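PDB 1LRZ: factor essential for expression of methicillin resistance from Staphylococcus aureus, which adds glycines 2 and 3 of the pentaglycine bridge of staphylococcal peptidoglycan, using glycyl-tRNA(Gly) as the glycine donor. Local coordinates for residues A13-M18 with I53-L58; Y20-Q25 with D108-Y113; K233-V238 with F319-E324. All blocks are in the same frame, centred on the assembly; numbering follows the deposited sequence.

Contact 1 of 3, residues A13-M18 with I53-L58; sequences AFTDSM and IAACLL
The Phe14 ring lies against the backbone of Ile53 and Ala54 and the methyl of Ala55, all of which approach it obliquely, while one of its faces carries Met18 CG, 3.5 Å above the plane and displaced toward the rim. This is helix-on-sheet packing: Phe14 and Thr15, late in helix 8-16, rest on strand 52-63 where that strand contains a classic beta bulge, for Ile53 and Ala54 both bond to Ile45 of the adjoining strand 39-46. The ring reaches the bulge because its CG stands anti to the backbone N (chi1 177°), sending the aromatic group from the helix toward the strand. Its far end does most of the touching: Phe14 CZ comes within 3.5 Å of both Ile53 C and Ala54 N, and Phe14 CE2 lies 3.7 Å from Ala54 CA. Lower on the ring, Phe14 CD2 meets Ala55 CB at 3.7 Å. No hydrogen bond joins the two segments, and the contact is van der Waals packing of the ring on a peptide group and a methyl. Thr15 adds a looser touch, with Thr15 CG2 4.3 Å from Ala55 CB, whereas its OG1 is engaged with the carbonyls of Phe11 and Gln25. The CB directions separate the two sides of the strand. Ala55 points toward the helix. Ile53 and Ala54 point away and meet Leu85 and Phe89 of helix 83-98, so this part of the sheet has helix 8-16 on one side and helix 83-98 on the other, as in an alpha/beta layered fold. Phe14 O accepts two bonds from Ser17, one from the backbone N and one from the hydroxyl, with Ser17 OG 2.8 Å from Phe14 O and tilted 19° from the carbonyl plane.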
# COMPACT_ATOMS: atom_id res chain seq x y z
N ALA A 13 10.28 -8.66 17.13
CA ALA A 13 9.36 -9.71 17.56
C ALA A 13 8.07 -9.12 18.10
O ALA A 13 6.97 -9.59 17.79
CB ALA A 13 10.03 -10.58 18.63
N PHE A 14 8.19 -8.07 18.92
CA PHE A 14 7.00 -7.46 19.48
C PHE A 14 6.14 -6.76 18.43
O PHE A 14 4.94 -6.99 18.35
CB PHE A 14 7.35 -6.43 20.55
CG PHE A 14 6.16 -5.72 21.10
CD1 PHE A 14 5.24 -6.40 21.90
CD2 PHE A 14 5.95 -4.38 20.82
CE1 PHE A 14 4.13 -5.74 22.42
CE2 PHE A 14 4.84 -3.70 21.33
CZ PHE A 14 3.93 -4.39 22.14
N THR A 15 6.76 -5.90 17.63
CA THR A 15 5.97 -5.19 16.62
C THR A 15 5.29 -6.12 15.60
O THR A 15 4.19 -5.83 15.14
CB THR A 15 6.81 -4.12 15.92
OG1 THR A 15 7.95 -4.74 15.30
CG2 THR A 15 7.29 -3.09 16.95
N ASP A 16 5.93 -7.24 15.25
CA ASP A 16 5.34 -8.19 14.30
C ASP A 16 4.08 -8.84 14.87
O ASP A 16 3.24 -9.32 14.12
CB ASP A 16 6.32 -9.33 13.97
CG ASP A 16 7.27 -9.00 12.84
OD1 ASP A 16 8.10 -9.88 12.51
OD2 ASP A 16 7.20 -7.89 12.27
N SER A 17 3.94 -8.86 16.19
CA SER A 17 2.79 -9.49 16.81
C SER A 17 1.64 -8.54 17.14
O SER A 17 0.62 -8.97 17.64
CB SER A 17 3.21 -10.20 18.10
OG SER A 17 3.54 -9.25 19.12
N MET A 18 1.81 -7.25 16.87
CA MET A 18 0.79 -6.28 17.24
C MET A 18 0.03 -5.64 16.09
O MET A 18 0.57 -5.45 14.99
CB MET A 18 1.45 -5.15 18.07
CG MET A 18 1.94 -5.57 19.50
SD MET A 18 0.56 -5.88 20.62
CE MET A 18 0.19 -4.28 21.16
N ILE A 53 5.93 -4.95 26.22
CA ILE A 53 4.52 -4.61 26.11
C ILE A 53 4.29 -3.25 25.42
O ILE A 53 3.17 -2.74 25.40
CB ILE A 53 3.81 -4.62 27.49
CG1 ILE A 53 4.48 -3.62 28.44
CG2 ILE A 53 3.84 -6.02 28.09
CD1 ILE A 53 3.74 -3.43 29.76
N ALA A 54 5.35 -2.68 24.86
CA ALA A 54 5.27 -1.40 24.14
C ALA A 54 6.62 -1.15 23.50
O ALA A 54 7.66 -1.50 24.07
CB ALA A 54 4.93 -0.26 25.09
N ALA A 55 6.61 -0.54 22.33
CA ALA A 55 7.87 -0.27 21.63
C ALA A 55 7.75 0.91 20.68
O ALA A 55 6.65 1.28 20.24
CB ALA A 55 8.31 -1.51 20.84
N CYS A 56 8.89 1.51 20.35
CA CYS A 56 8.89 2.60 19.41
C CYS A 56 10.27 2.86 18.88
O CYS A 56 11.26 2.90 19.63
CB CYS A 56 8.36 3.89 20.02
SG CYS A 56 7.91 5.14 18.78
N LEU A 57 10.34 2.98 17.56
CA LEU A 57 11.58 3.30 16.90
C LEU A 57 11.55 4.82 16.82
O LEU A 57 10.56 5.41 16.38
CB LEU A 57 11.62 2.66 15.51
CG LEU A 57 12.82 2.98 14.62
CD1 LEU A 57 12.85 1.97 13.47
CD2 LEU A 57 12.73 4.39 14.08
N LEU A 58 12.61 5.46 17.29
CA LEU A 58 12.70 6.92 17.28
C LEU A 58 13.92 7.32 16.48
O LEU A 58 14.93 6.62 16.50
CB LEU A 58 12.88 7.46 18.70
CG LEU A 58 11.91 7.08 19.83
CD1 LEU A 58 12.52 7.51 21.17
CD2 LEU A 58 10.57 7.75 19.60

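Contact 2 of 3, residues Y20-Q25 with D108-Y113; sequences YSHFTQ and DPYLPY
An aromatic cluster joins the loop between helices 8-16 and 27-35 to the inverse gamma turn centred on Tyr110, just ahead of strand 112-116. The Tyr110 ring is covered on both faces by the edges of other rings. Tyr20 presents CD1 over its centre, in a T-shaped pair with centroids 5.1 Å apart and planes at 86°. On the opposite face His22 brings CD2, shifted toward the rim, 3.7 Å from Tyr110 CE1; here the centroids are 5.0 Å apart and the planes at 79°. The Tyr110 side chain can enter between them because its CG is anti to the backbone N (chi1 -162°). Tyr20 in turn receives Pro112 on one face: Pro112 CD stands 4.0 Å from the Tyr20 ring centroid, nearly along the ring normal, a CH-pi contact. The imidazole is held in its rotation by a nearly straight, in-plane bond from His22 ND1 to Thr24 OG1 (2.7 Å), within the type I turn from His22 to Gln25, together with the bond between NE2 and Tyr364. The remaining polar ends have partners as well, Tyr20 OH with Arg360 and Tyr110 OH with Glu324. The result is an aromatic cluster built from two T-shaped (edge-to-face) pairs sharing the Tyr110 ring.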
# COMPACT_ATOMS: atom_id res chain seq x y z
N TYR A 20 -1.77 -2.56 14.07
CA TYR A 20 -1.35 -1.18 13.89
C TYR A 20 0.12 -0.94 14.22
O TYR A 20 0.48 -0.01 14.94
CB TYR A 20 -2.26 -0.24 14.70
CG TYR A 20 -3.59 -0.00 14.01
CD1 TYR A 20 -3.67 0.78 12.85
CD2 TYR A 20 -4.75 -0.63 14.45
CE1 TYR A 20 -4.87 0.92 12.14
CE2 TYR A 20 -5.96 -0.49 13.75
CZ TYR A 20 -6.01 0.28 12.61
OH TYR A 20 -7.19 0.40 11.90
N SER A 21 0.97 -1.81 13.70
CA SER A 21 2.41 -1.64 13.84
C SER A 21 2.77 -1.29 12.40
O SER A 21 2.70 -2.13 11.52
CB SER A 21 3.08 -2.95 14.28
OG SER A 21 2.58 -4.04 13.53
N HIS A 22 3.11 -0.03 12.17
CA HIS A 22 3.44 0.48 10.83
C HIS A 22 4.72 -0.15 10.27
O HIS A 22 5.56 -0.62 11.04
CB HIS A 22 3.60 2.00 10.91
CG HIS A 22 3.45 2.70 9.59
ND1 HIS A 22 4.43 3.54 9.08
CD2 HIS A 22 2.41 2.77 8.73
CE1 HIS A 22 3.99 4.09 7.97
NE2 HIS A 22 2.77 3.64 7.73
N PHE A 23 4.88 -0.13 8.95
CA PHE A 23 6.06 -0.72 8.33
C PHE A 23 7.33 0.02 8.73
O PHE A 23 8.43 -0.49 8.52
CB PHE A 23 5.93 -0.79 6.79
CG PHE A 23 5.76 0.54 6.11
CD1 PHE A 23 4.49 1.01 5.76
CD2 PHE A 23 6.87 1.33 5.81
CE1 PHE A 23 4.32 2.24 5.12
CE2 PHE A 23 6.71 2.57 5.16
CZ PHE A 23 5.44 3.02 4.82
N THR A 24 7.18 1.22 9.29
CA THR A 24 8.34 2.00 9.76
C THR A 24 8.76 1.55 11.18
O THR A 24 9.81 1.94 11.67
CB THR A 24 8.03 3.52 9.81
OG1 THR A 24 6.74 3.72 10.40
CG2 THR A 24 8.05 4.12 8.40
N GLN A 25 7.92 0.74 11.83
CA GLN A 25 8.23 0.23 13.17
C GLN A 25 8.76 -1.19 13.01
O GLN A 25 8.22 -2.15 13.58
CB GLN A 25 6.98 0.24 14.06
CG GLN A 25 6.51 1.66 14.45
CD GLN A 25 7.57 2.44 15.25
OE1 GLN A 25 7.83 3.63 15.00
NE2 GLN A 25 8.17 1.77 16.22
N ASP A 108 3.30 10.71 15.77
CA ASP A 108 2.20 10.53 14.81
C ASP A 108 1.77 9.06 14.87
O ASP A 108 1.98 8.29 13.94
CB ASP A 108 2.64 10.97 13.39
CG ASP A 108 3.87 10.24 12.86
OD1 ASP A 108 4.17 10.40 11.67
OD2 ASP A 108 4.53 9.50 13.61
N PRO A 109 1.16 8.67 16.00
CA PRO A 109 0.69 7.30 16.24
C PRO A 109 -0.27 6.78 15.18
O PRO A 109 -1.15 7.49 14.69
CB PRO A 109 0.06 7.37 17.63
CG PRO A 109 -0.44 8.76 17.70
CD PRO A 109 0.68 9.57 17.07
N TYR A 110 -0.06 5.51 14.83
CA TYR A 110 -0.86 4.79 13.85
C TYR A 110 -2.09 4.36 14.65
O TYR A 110 -2.27 3.18 14.98
CB TYR A 110 -0.06 3.57 13.38
CG TYR A 110 -0.53 2.93 12.08
CD1 TYR A 110 -0.04 1.68 11.69
CD2 TYR A 110 -1.43 3.59 11.23
CE1 TYR A 110 -0.43 1.09 10.49
CE2 TYR A 110 -1.84 2.99 10.02
CZ TYR A 110 -1.32 1.75 9.66
OH TYR A 110 -1.66 1.17 8.47
N LEU A 111 -2.92 5.34 14.98
CA LEU A 111 -4.11 5.15 15.82
C LEU A 111 -5.36 5.71 15.15
O LEU A 111 -5.47 6.92 14.95
CB LEU A 111 -3.88 5.88 17.15
CG LEU A 111 -4.97 5.84 18.22
CD1 LEU A 111 -5.18 4.40 18.65
CD2 LEU A 111 -4.56 6.70 19.43
N PRO A 112 -6.34 4.85 14.83
CA PRO A 112 -7.57 5.32 14.19
C PRO A 112 -8.31 6.33 15.05
O PRO A 112 -8.30 6.25 16.28
CB PRO A 112 -8.39 4.05 13.99
CG PRO A 112 -7.36 2.97 13.93
CD PRO A 112 -6.37 3.38 15.00
N TYR A 113 -8.97 7.26 14.38
CA TYR A 113 -9.76 8.31 15.01
C TYR A 113 -11.22 8.11 14.57
O TYR A 113 -12.10 7.89 15.39
CB TYR A 113 -9.24 9.68 14.57
CG TYR A 113 -10.18 10.84 14.84
CD1 TYR A 113 -10.85 10.96 16.07
CD2 TYR A 113 -10.37 11.83 13.88
CE1 TYR A 113 -11.70 12.03 16.33
CE2 TYR A 113 -11.22 12.92 14.13
CZ TYR A 113 -11.87 13.01 15.36
OH TYR A 113 -12.68 14.09 15.61

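Contact 3 of 3, residues K233-V238 with F319-E324; sequences KDRVLV and FINPFE
Val236 and Phe319 form an antiparallel, non-hydrogen-bonded pair, Val236 CA to Phe319 CA 4.5 Å, between strands 236-244 and 310-320. The hydrogen bonds lie to either side of it. On one side Ile320 N donates an almost straight bond of 2.7 Å to Arg235 O, coming from above the carbonyl plane, 53° out of it. The same oxygen takes a second bond from a water 2.9 Å away, and that water accepts from Asn321 ND2, so it bridges the diverging chains just past the paired residues. The other end of the Asn321 amide is held directly: Arg235 NH2 donates to Asn321 OD1 at 3.0 Å, on a lone pair in the carbonyl plane, with guanidinium and amide planes turned 65° apart. Arg235 NH1 forms a salt bridge with Asp16, giving the guanidinium a second anchor. Van der Waals contacts complete the join. Ile320 CD1 reaches across to lie 3.6 Å from Leu237 N and 3.9 Å from Leu237 CB, the two side chains crossing at about a right angle; Val236 CG2 touches Phe319 CE2 more loosely, at 4.2 Å. Within the sheet, Leu237 makes backbone hydrogen bonds with Phe318, and Phe319 with Val326 of strand 325-332. Val236 packs on Leu229 of helix 222-232, while Leu237 and Ile320 meet Tyr352 of helix 341-355.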
# COMPACT_ATOMS: atom_id res chain seq x y z
N LYS A 233 14.25 -5.87 2.52
CA LYS A 233 14.41 -7.23 1.99
C LYS A 233 13.11 -7.92 1.59
O LYS A 233 12.51 -7.55 0.58
CB LYS A 233 15.20 -8.08 2.99
CG LYS A 233 16.63 -7.56 3.19
CD LYS A 233 17.33 -8.16 4.40
CE LYS A 233 18.63 -7.42 4.68
NZ LYS A 233 19.18 -7.80 6.02
N ASP A 234 12.68 -8.92 2.35
CA ASP A 234 11.46 -9.63 1.97
C ASP A 234 10.19 -8.90 2.38
O ASP A 234 9.09 -9.38 2.10
CB ASP A 234 11.43 -11.03 2.56
CG ASP A 234 11.52 -11.02 4.07
OD1 ASP A 234 11.00 -11.96 4.70
OD2 ASP A 234 12.12 -10.07 4.61
N ARG A 235 10.32 -7.75 3.03
CA ARG A 235 9.15 -7.00 3.43
C ARG A 235 8.77 -5.93 2.42
O ARG A 235 8.00 -5.01 2.70
CB ARG A 235 9.35 -6.43 4.83
CG ARG A 235 9.63 -7.58 5.79
CD ARG A 235 9.11 -7.33 7.15
NE ARG A 235 9.33 -8.46 8.04
CZ ARG A 235 8.89 -8.50 9.29
NH1 ARG A 235 9.13 -9.57 10.05
NH2 ARG A 235 8.20 -7.47 9.76
N VAL A 236 9.34 -6.05 1.23
CA VAL A 236 9.02 -5.16 0.13
C VAL A 236 8.97 -5.97 -1.16
O VAL A 236 9.79 -6.87 -1.36
CB VAL A 236 10.05 -3.99 0.00
CG1 VAL A 236 11.47 -4.54 -0.14
CG2 VAL A 236 9.70 -3.13 -1.20
N LEU A 237 8.00 -5.68 -2.02
CA LEU A 237 7.87 -6.37 -3.29
C LEU A 237 7.51 -5.31 -4.32
O LEU A 237 6.81 -4.34 -4.01
CB LEU A 237 6.78 -7.44 -3.23
CG LEU A 237 7.13 -8.75 -2.50
CD1 LEU A 237 5.90 -9.66 -2.45
CD2 LEU A 237 8.30 -9.42 -3.23
N VAL A 238 8.00 -5.50 -5.55
CA VAL A 238 7.78 -4.56 -6.64
C VAL A 238 7.14 -5.28 -7.83
O VAL A 238 7.82 -5.59 -8.82
CB VAL A 238 9.12 -3.93 -7.11
CG1 VAL A 238 8.86 -2.86 -8.19
CG2 VAL A 238 9.85 -3.31 -5.92
N PHE A 319 4.84 -2.71 0.62
CA PHE A 319 5.47 -3.09 1.89
C PHE A 319 4.63 -4.24 2.46
O PHE A 319 3.38 -4.20 2.44
CB PHE A 319 5.51 -1.90 2.85
CG PHE A 319 6.39 -0.79 2.36
CD1 PHE A 319 5.97 0.53 2.42
CD2 PHE A 319 7.63 -1.08 1.79
CE1 PHE A 319 6.78 1.56 1.92
CE2 PHE A 319 8.45 -0.05 1.29
CZ PHE A 319 8.02 1.27 1.35
N ILE A 320 5.30 -5.28 2.95
CA ILE A 320 4.61 -6.45 3.46
C ILE A 320 5.02 -6.79 4.88
O ILE A 320 6.18 -7.08 5.16
CB ILE A 320 4.88 -7.69 2.55
CG1 ILE A 320 4.43 -7.40 1.11
CG2 ILE A 320 4.17 -8.92 3.10
CD1 ILE A 320 5.42 -6.61 0.31
N ASN A 321 4.05 -6.74 5.78
CA ASN A 321 4.30 -7.06 7.16
C ASN A 321 3.11 -7.86 7.67
O ASN A 321 2.06 -7.89 7.03
CB ASN A 321 4.52 -5.77 7.96
CG ASN A 321 5.79 -5.05 7.53
OD1 ASN A 321 6.89 -5.40 7.96
ND2 ASN A 321 5.64 -4.05 6.65
N PRO A 322 3.27 -8.52 8.82
CA PRO A 322 2.16 -9.32 9.36
C PRO A 322 0.83 -8.59 9.50
O PRO A 322 -0.23 -9.17 9.29
CB PRO A 322 2.71 -9.79 10.71
CG PRO A 322 4.20 -9.92 10.43
CD PRO A 322 4.47 -8.63 9.67
N PHE A 323 0.87 -7.30 9.85
CA PHE A 323 -0.36 -6.55 10.04
C PHE A 323 -1.09 -6.18 8.75
O PHE A 323 -2.32 -6.13 8.71
CB PHE A 323 -0.07 -5.27 10.83
CG PHE A 323 -1.28 -4.38 11.00
CD1 PHE A 323 -2.44 -4.86 11.60
CD2 PHE A 323 -1.24 -3.04 10.60
CE1 PHE A 323 -3.54 -4.03 11.81
CE2 PHE A 323 -2.33 -2.19 10.81
CZ PHE A 323 -3.49 -2.69 11.41
N GLU A 324 -0.34 -5.91 7.69
CA GLU A 324 -0.98 -5.50 6.45
C GLU A 324 -0.03 -5.45 5.26
O GLU A 324 1.20 -5.44 5.41
CB GLU A 324 -1.56 -4.09 6.63
CG GLU A 324 -0.45 -3.08 7.00
CD GLU A 324 -0.93 -1.64 7.19
OE1 GLU A 324 -0.15 -0.83 7.73
OE2 GLU A 324 -2.07 -1.30 6.79
O HOH W 1 7.76 -3.13 4.93

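Overall arrangement
Contacts 1 and 2 are buried, whereas contact 3 is only partly so, and there Arg235 is partly exposed. Contact 1 belongs to the sheet of strand 52-63 and contact 3 to the sheet of strands 236-244 and 310-320, which contact 2 also reaches through strand 112-116. The chemistry differs accordingly: methyl and main-chain packing in contact 1, perpendicular rings in contact 2, hydrogen bonds and a bridging water in contact 3. All three touch one another. Ser21 OG of contact 2 bonds to Thr15 O of contact 1; Asp16 and Arg235 link contacts 1 and 3; and Tyr110 with Glu324, alongside packing of Phe23 on Phe319, couples contacts 2 and 3.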